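Transcriptional regulator, MarR family (Listeria monocytogenes str. 4b, PDB 2QWW) probably binds DNA as a homodimeric winged-helix repressor of the MarR family and regulates transcription. Local coordinates at residues S26-L39 / L110-A123. Sequence-based numbering, arbitrary orientation.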
# COMPACT_ATOMS: atom_id res chain seq x y z
N SER A 26 -4.80 7.79 4.11
CA SER A 26 -5.80 7.02 3.41
C SER A 26 -5.85 5.60 3.97
O SER A 26 -6.91 5.00 4.01
CB SER A 26 -5.52 7.00 1.91
OG SER A 26 -5.55 8.30 1.37
N ALA A 27 -4.71 5.06 4.38
CA ALA A 27 -4.67 3.71 4.94
C ALA A 27 -5.49 3.60 6.23
O ALA A 27 -6.19 2.61 6.44
CB ALA A 27 -3.22 3.28 5.17
N GLY A 28 -5.42 4.62 7.08
CA GLY A 28 -6.18 4.65 8.33
C GLY A 28 -7.68 4.63 8.08
O GLY A 28 -8.42 3.97 8.80
N TYR A 29 -8.13 5.38 7.06
CA TYR A 29 -9.54 5.39 6.68
C TYR A 29 -9.96 4.08 6.04
O TYR A 29 -11.14 3.73 6.08
CB TYR A 29 -9.87 6.53 5.71
CG TYR A 29 -9.92 7.89 6.34
CD1 TYR A 29 -10.94 8.22 7.23
CD2 TYR A 29 -8.96 8.86 6.06
CE1 TYR A 29 -11.00 9.45 7.83
CE2 TYR A 29 -9.01 10.11 6.66
CZ TYR A 29 -10.04 10.39 7.54
OH TYR A 29 -10.13 11.62 8.16
N ALA A 30 -9.02 3.42 5.37
CA ALA A 30 -9.24 2.10 4.77
C ALA A 30 -9.47 1.08 5.89
O ALA A 30 -10.30 0.19 5.76
CB ALA A 30 -8.04 1.70 3.91
N ASP A 31 -8.75 1.23 7.01
CA ASP A 31 -8.94 0.38 8.20
C ASP A 31 -10.30 0.61 8.84
O ASP A 31 -10.92 -0.35 9.28
CB ASP A 31 -7.89 0.66 9.27
CG ASP A 31 -6.49 0.26 8.86
OD1 ASP A 31 -6.33 -0.51 7.90
OD2 ASP A 31 -5.55 0.74 9.53
N GLN A 32 -10.73 1.87 8.95
CA GLN A 32 -12.05 2.17 9.50
C GLN A 32 -13.12 1.56 8.63
O GLN A 32 -14.14 1.11 9.12
CB GLN A 32 -12.38 3.66 9.48
CG GLN A 32 -11.61 4.56 10.38
CD GLN A 32 -12.23 5.96 10.41
OE1 GLN A 32 -13.44 6.11 10.62
NE2 GLN A 32 -11.40 6.98 10.22
N ASN A 33 -12.92 1.64 7.32
CA ASN A 33 -13.90 1.13 6.39
C ASN A 33 -13.98 -0.39 6.50
O ASN A 33 -15.05 -0.94 6.57
CB ASN A 33 -13.52 1.55 4.98
CG ASN A 33 -14.61 1.32 3.98
OD1 ASN A 33 -15.79 1.46 4.30
ND2 ASN A 33 -14.25 1.00 2.77
N ALA A 34 -12.83 -1.05 6.53
CA ALA A 34 -12.79 -2.51 6.66
C ALA A 34 -13.56 -2.94 7.92
O ALA A 34 -14.43 -3.80 7.83
CB ALA A 34 -11.35 -3.02 6.68
N ALA A 35 -13.29 -2.30 9.05
CA ALA A 35 -13.97 -2.55 10.30
C ALA A 35 -15.48 -2.44 10.17
O ALA A 35 -16.20 -3.25 10.74
CB ALA A 35 -13.47 -1.61 11.37
N SER A 36 -15.96 -1.46 9.40
CA SER A 36 -17.39 -1.25 9.15
C SER A 36 -18.00 -2.29 8.24
O SER A 36 -19.24 -2.45 8.20
CB SER A 36 -17.61 0.13 8.51
OG SER A 36 -17.13 0.17 7.17
N LEU A 37 -17.15 -2.98 7.47
CA LEU A 37 -17.61 -4.05 6.58
C LEU A 37 -17.50 -5.42 7.25
O LEU A 37 -17.89 -6.43 6.66
CB LEU A 37 -16.82 -4.03 5.28
CG LEU A 37 -16.96 -2.72 4.48
CD1 LEU A 37 -16.00 -2.69 3.33
CD2 LEU A 37 -18.36 -2.52 4.00
N GLY A 38 -16.94 -5.45 8.46
CA GLY A 38 -16.76 -6.67 9.25
C GLY A 38 -15.53 -7.49 8.88
O GLY A 38 -15.36 -8.58 9.40
N LEU A 39 -14.67 -6.96 8.01
CA LEU A 39 -13.54 -7.71 7.48
C LEU A 39 -12.22 -7.07 7.75
O LEU A 39 -12.14 -5.88 7.99
CB LEU A 39 -13.71 -7.82 5.98
CG LEU A 39 -15.01 -8.45 5.47
CD1 LEU A 39 -15.11 -8.28 3.98
CD2 LEU A 39 -15.08 -9.90 5.84
N LEU A 110 -19.87 -5.98 -0.78
CA LEU A 110 -18.82 -5.51 0.14
C LEU A 110 -17.54 -5.11 -0.58
O LEU A 110 -16.82 -4.21 -0.11
CB LEU A 110 -18.48 -6.56 1.21
CG LEU A 110 -19.65 -7.06 2.06
CD1 LEU A 110 -19.17 -8.14 3.00
CD2 LEU A 110 -20.27 -5.92 2.83
N SER A 111 -17.20 -5.81 -1.66
CA SER A 111 -16.04 -5.43 -2.47
C SER A 111 -16.26 -3.98 -2.91
O SER A 111 -15.42 -3.12 -2.68
CB SER A 111 -15.92 -6.32 -3.71
OG SER A 111 -14.73 -6.01 -4.41
N LYS A 112 -17.43 -3.71 -3.47
CA LYS A 112 -17.83 -2.37 -3.91
C LYS A 112 -17.73 -1.31 -2.80
O LYS A 112 -17.21 -0.21 -3.01
CB LYS A 112 -19.24 -2.41 -4.51
CG LYS A 112 -19.31 -3.14 -5.86
CD LYS A 112 -20.72 -3.51 -6.24
CE LYS A 112 -20.75 -4.25 -7.57
NZ LYS A 112 -22.13 -4.73 -7.90
N ARG A 113 -18.21 -1.65 -1.61
CA ARG A 113 -18.13 -0.73 -0.48
C ARG A 113 -16.68 -0.54 -0.01
O ARG A 113 -16.33 0.48 0.59
CB ARG A 113 -19.04 -1.19 0.66
CG ARG A 113 -20.54 -1.14 0.32
CD ARG A 113 -21.40 -1.63 1.47
NE ARG A 113 -21.07 -0.90 2.69
CZ ARG A 113 -21.45 -1.24 3.92
NH1 ARG A 113 -22.19 -2.32 4.15
NH2 ARG A 113 -21.07 -0.48 4.95
N SER A 114 -15.83 -1.52 -0.29
CA SER A 114 -14.41 -1.41 0.06
C SER A 114 -13.65 -0.46 -0.87
O SER A 114 -12.73 0.25 -0.45
CB SER A 114 -13.73 -2.78 0.01
OG SER A 114 -12.38 -2.68 0.44
N THR A 115 -14.03 -0.44 -2.15
CA THR A 115 -13.36 0.42 -3.14
C THR A 115 -13.86 1.86 -3.05
O THR A 115 -13.07 2.79 -3.19
CB THR A 115 -13.55 -0.13 -4.56
OG1 THR A 115 -14.95 -0.25 -4.86
CG2 THR A 115 -12.91 -1.50 -4.67
N ALA A 116 -15.17 2.03 -2.82
CA ALA A 116 -15.79 3.33 -2.61
C ALA A 116 -15.81 3.61 -1.10
O ALA A 116 -16.85 3.64 -0.48
CB ALA A 116 -17.21 3.32 -3.16
N ASN A 117 -14.64 3.85 -0.51
CA ASN A 117 -14.53 4.06 0.94
C ASN A 117 -15.27 5.29 1.47
O ASN A 117 -14.76 6.40 1.39
CB ASN A 117 -13.05 4.10 1.32
CG ASN A 117 -12.84 4.26 2.81
OD1 ASN A 117 -13.77 4.53 3.56
ND2 ASN A 117 -11.60 4.11 3.24
N ALA A 118 -16.46 5.07 2.04
CA ALA A 118 -17.30 6.17 2.55
C ALA A 118 -16.65 7.06 3.59
O ALA A 118 -16.99 8.23 3.69
CB ALA A 118 -18.62 5.64 3.07
N PHE A 119 -15.72 6.51 4.36
CA PHE A 119 -14.98 7.30 5.35
C PHE A 119 -13.91 8.20 4.72
O PHE A 119 -13.53 9.24 5.30
CB PHE A 119 -14.31 6.38 6.39
CG PHE A 119 -15.28 5.56 7.19
CD1 PHE A 119 -15.77 6.04 8.39
CD2 PHE A 119 -15.71 4.33 6.74
CE1 PHE A 119 -16.67 5.29 9.14
CE2 PHE A 119 -16.62 3.57 7.47
CZ PHE A 119 -17.09 4.05 8.67
N MSE A 120 -13.39 7.80 3.56
CA MSE A 120 -12.38 8.58 2.84
C MSE A 120 -13.09 9.72 2.13
O MSE A 120 -12.59 10.83 2.07
CB MSE A 120 -11.68 7.71 1.79
CG MSE A 120 -10.53 8.38 1.07
SE MSE A 120 -9.13 8.75 2.32
CE MSE A 120 -8.31 10.14 1.57
N TYR A 121 -14.25 9.41 1.57
CA TYR A 121 -15.06 10.40 0.90
C TYR A 121 -15.49 11.52 1.84
O TYR A 121 -15.30 12.69 1.50
CB TYR A 121 -16.28 9.77 0.24
CG TYR A 121 -15.98 9.20 -1.12
CD1 TYR A 121 -15.32 8.00 -1.27
CD2 TYR A 121 -16.39 9.87 -2.27
CE1 TYR A 121 -15.06 7.47 -2.51
CE2 TYR A 121 -16.13 9.34 -3.53
CZ TYR A 121 -15.47 8.14 -3.64
OH TYR A 121 -15.19 7.60 -4.86
N LYS A 122 -16.06 11.18 3.00
CA LYS A 122 -16.47 12.20 3.97
C LYS A 122 -15.28 13.08 4.34
O LYS A 122 -15.39 14.29 4.39
CB LYS A 122 -17.09 11.60 5.23
N ALA A 123 -14.14 12.44 4.60
CA ALA A 123 -12.90 13.15 4.90
C ALA A 123 -12.47 14.13 3.80
O ALA A 123 -12.00 15.23 4.10
CB ALA A 123 -11.80 12.17 5.16
O HOH W 1 -17.45 2.21 2.41
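Helix 26-37 runs nearly antiparallel to helix 110-115, at 157° with the axes 9.9 Å apart, and lies closer to helix 118-123 (8.6 Å at closest approach); Asn33 comes level with Asn117, at the break between the latter two helices. The amides of these two residues stack nearly parallel, planes 10° apart, their side chains running in opposite senses. Asn33 ND2 donates an almost straight hydrogen bond to Arg113 O (3.1 Å). Asn117 ND2 hydrogen-bonds to Tyr29 O at 2.9 Å, arriving from above the carbonyl plane, on the face opposite the helical donor Asn33 N. A chi1 of -178° swings the Asn117 amide away from its own N and brings OD1 to the first turn of helix 118-123, where it accepts a capping hydrogen bond from Phe119 N; one amide thus starts that helix and ties it to helix 26-37. A water bridges Asn33 OD1, Arg113 O and Ala118 N. In the MarR fold, helices from both ends of the chain form the dimerisation region next to the winged helix-turn-helix domain; this contact joins the N-terminal helix to the two successive helices, 105-115 and 118-128, that follow the wing strand 100-103, and Met120 also packs on Leu16 of the second subunit. Phe119 fits as a knob among Tyr29, Gln32, Asn33 and Ser36, with Gln32 CB over one face of its ring and Ser36 OG at the edge. The selenium of Met120, modelled as selenomethionine, makes an oblique Met-aromatic contact with Tyr29, 3.7 Å from CD2, while Ala123 CB touches CZ of the same ring at 3.5 Å. Toward the DNA-binding domain, Leu37 CD2 sits over the centre of the Arg113 guanidinium, 3.3 Å from CZ, and Leu39 CD1 meets Leu110 CD1 beside Leu84.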